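Local structure of 23S rRNA-specific endonuclease VapC20 (Mycobacterium tuberculosis H37Rv, 5WZF) at residues W22-N27 with G34-L39. The protein cleaves 23S rRNA in the sarcin-ricin loop of the ribosome, acting as the magnesium-dependent endoribonuclease toxin of a type II toxin-antitoxin system. Numbering follows the deposited sequence.
Sequences WAALGN and GTAKRL
Ala36 on helix 33-41 meets Ala24 and Leu25 at the end of helix 19-25, a worked example of how small side chains let two helices approach closely. Both helices belong to the PIN domain, where helix 19-25 directly follows the strand 14-17 of the central parallel sheet and a short loop brings the chain back as its neighbour. His33, which opens helix 33-41, ties the two helices together, its ND1 hydrogen-bonded to Ala24 O.

Along 34-39 the packing begins in earnest at Ala36, whose CB points toward the first helix. This CB lies 3.9 Å from Ala24 CB, a methyl-to-methyl contact, and equally near the backbone, 3.9 Å from Leu25 N. With so little side chain between them, the backbones come to 5.3 Å, measured from Leu25 CA to Ala36 CA. Leu25 supplies most of the 22-27 side: with CG anti to the backbone N (chi1 -169°), it sends one branch across the gap. Its CD1 sits 4.0 Å from Ala36 CB. Phe21, one turn earlier on helix 19-25, also lies against Ala36 and reaches on to Leu39, extending the same apolar seam.

Lys37 comes next, at the solvent-facing border. Leu25 CD1 rests 3.9 Å from Lys37 N. The aliphatic start of the lysine chain meets the same methyl, Lys37 CG lying 3.9 Å from Leu25 CD1, while the bend at chi3 (-59°) carries the ammonium group away from the leucine.

No hydrogen bond joins 22-27 to 34-39 directly; the join is apolar. Leu39 points toward the first helix and packs on Phe21, while its carbonyl ties helix 33-41 to the sheet: Leu39 O accepts a hydrogen bond from Tyr127 OH, at the end of strand 125-127.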
loop_
_atom_site.group_PDB
_atom_site.type_symbol
_atom_site.label_atom_id
_atom_site.label_comp_id
_atom_site.label_asym_id
_atom_site.label_seq_id
_atom_site.Cartn_x
_atom_site.Cartn_y
_atom_site.Cartn_z
ATOM N N TRP B 22 -2.650 7.605 -12.213
ATOM C CA TRP B 22 -1.465 8.375 -11.842
ATOM C C TRP B 22 -0.222 7.845 -12.549
ATOM O O TRP B 22 0.616 8.615 -13.022
ATOM C CB TRP B 22 -1.219 8.339 -10.331
ATOM C CG TRP B 22 -2.143 9.138 -9.451
ATOM C CD1 TRP B 22 -2.749 8.696 -8.312
ATOM C CD2 TRP B 22 -2.523 10.513 -9.598
ATOM N NE1 TRP B 22 -3.496 9.700 -7.749
ATOM C CE2 TRP B 22 -3.373 10.829 -8.517
ATOM C CE3 TRP B 22 -2.238 11.507 -10.540
ATOM C CZ2 TRP B 22 -3.942 12.090 -8.354
ATOM C CZ3 TRP B 22 -2.806 12.759 -10.378
ATOM C CH2 TRP B 22 -3.646 13.039 -9.292
ATOM N N ALA B 23 -0.105 6.521 -12.599
ATOM C CA ALA B 23 1.044 5.869 -13.217
ATOM C C ALA B 23 1.105 6.148 -14.711
ATOM O O ALA B 23 2.184 6.340 -15.268
ATOM C CB ALA B 23 1.003 4.374 -12.965
ATOM N N ALA B 24 -0.055 6.161 -15.359
ATOM C CA ALA B 24 -0.117 6.477 -16.780
ATOM C C ALA B 24 0.217 7.946 -17.028
ATOM O O ALA B 24 0.868 8.284 -18.011
ATOM C CB ALA B 24 -1.493 6.146 -17.344
ATOM N N LEU B 25 -0.237 8.817 -16.136
ATOM C CA LEU B 25 -0.017 10.250 -16.310
ATOM C C LEU B 25 1.441 10.622 -16.059
ATOM O O LEU B 25 2.004 11.471 -16.753
ATOM C CB LEU B 25 -0.936 11.052 -15.382
ATOM C CG LEU B 25 -1.011 12.557 -15.645
ATOM C CD1 LEU B 25 -1.597 12.825 -17.025
ATOM C CD2 LEU B 25 -1.829 13.251 -14.566
ATOM N N GLY B 26 2.050 9.978 -15.068
ATOM C CA GLY B 26 3.407 10.307 -14.666
ATOM C C GLY B 26 4.489 9.530 -15.393
ATOM O O GLY B 26 5.667 9.642 -15.059
ATOM N N ASN B 27 4.091 8.741 -16.385
ATOM C CA ASN B 27 5.034 7.970 -17.186
ATOM C C ASN B 27 4.745 8.160 -18.667
ATOM O O ASN B 27 3.791 7.595 -19.196
ATOM C CB ASN B 27 4.969 6.489 -16.804
ATOM C CG ASN B 27 5.825 5.603 -17.699
ATOM O OD1 ASN B 27 6.736 6.069 -18.385
ATOM N ND2 ASN B 27 5.540 4.307 -17.677
ATOM N N GLY B 34 -1.064 9.123 -23.309
ATOM C CA GLY B 34 -1.820 10.072 -24.106
ATOM C C GLY B 34 -3.262 10.163 -23.648
ATOM O O GLY B 34 -3.808 11.254 -23.497
ATOM N N THR B 35 -3.871 9.004 -23.416
ATOM C CA THR B 35 -5.247 8.932 -22.935
ATOM C C THR B 35 -5.386 9.604 -21.572
ATOM O O THR B 35 -6.362 10.311 -21.313
ATOM C CB THR B 35 -5.729 7.473 -22.835
ATOM O OG1 THR B 35 -5.721 6.876 -24.138
ATOM C CG2 THR B 35 -7.138 7.409 -22.266
ATOM N N ALA B 36 -4.401 9.380 -20.707
ATOM C CA ALA B 36 -4.387 9.991 -19.382
ATOM C C ALA B 36 -4.339 11.516 -19.466
ATOM O O ALA B 36 -5.068 12.207 -18.755
ATOM C CB ALA B 36 -3.207 9.470 -18.567
ATOM N N LYS B 37 -3.480 12.040 -20.337
ATOM C CA LYS B 37 -3.338 13.486 -20.472
ATOM C C LYS B 37 -4.625 14.132 -20.972
ATOM O O LYS B 37 -4.989 15.221 -20.531
ATOM C CB LYS B 37 -2.179 13.838 -21.409
ATOM C CG LYS B 37 -0.806 13.623 -20.794
ATOM C CD LYS B 37 0.268 14.381 -21.559
ATOM C CE LYS B 37 0.331 13.945 -23.010
ATOM N NZ LYS B 37 1.438 14.627 -23.736
ATOM N N ARG B 38 -5.314 13.458 -21.887
ATOM C CA ARG B 38 -6.576 13.974 -22.410
ATOM C C ARG B 38 -7.636 14.005 -21.313
ATOM O O ARG B 38 -8.376 14.981 -21.179
ATOM C CB ARG B 38 -7.060 13.137 -23.596
ATOM C CG ARG B 38 -6.200 13.280 -24.845
ATOM C CD ARG B 38 -6.890 12.698 -26.073
ATOM N NE ARG B 38 -7.113 11.258 -25.963
ATOM C CZ ARG B 38 -6.223 10.335 -26.310
ATOM N NH1 ARG B 38 -5.042 10.697 -26.795
ATOM N NH2 ARG B 38 -6.512 9.047 -26.176
ATOM N N LEU B 39 -7.701 12.936 -20.526
ATOM C CA LEU B 39 -8.637 12.867 -19.410
ATOM C C LEU B 39 -8.326 13.921 -18.354
ATOM O O LEU B 39 -9.231 14.531 -17.787
ATOM C CB LEU B 39 -8.616 11.478 -18.773
ATOM C CG LEU B 39 -9.350 10.381 -19.541
ATOM C CD1 LEU B 39 -9.049 9.014 -18.941
ATOM C CD2 LEU B 39 -10.841 10.661 -19.532
#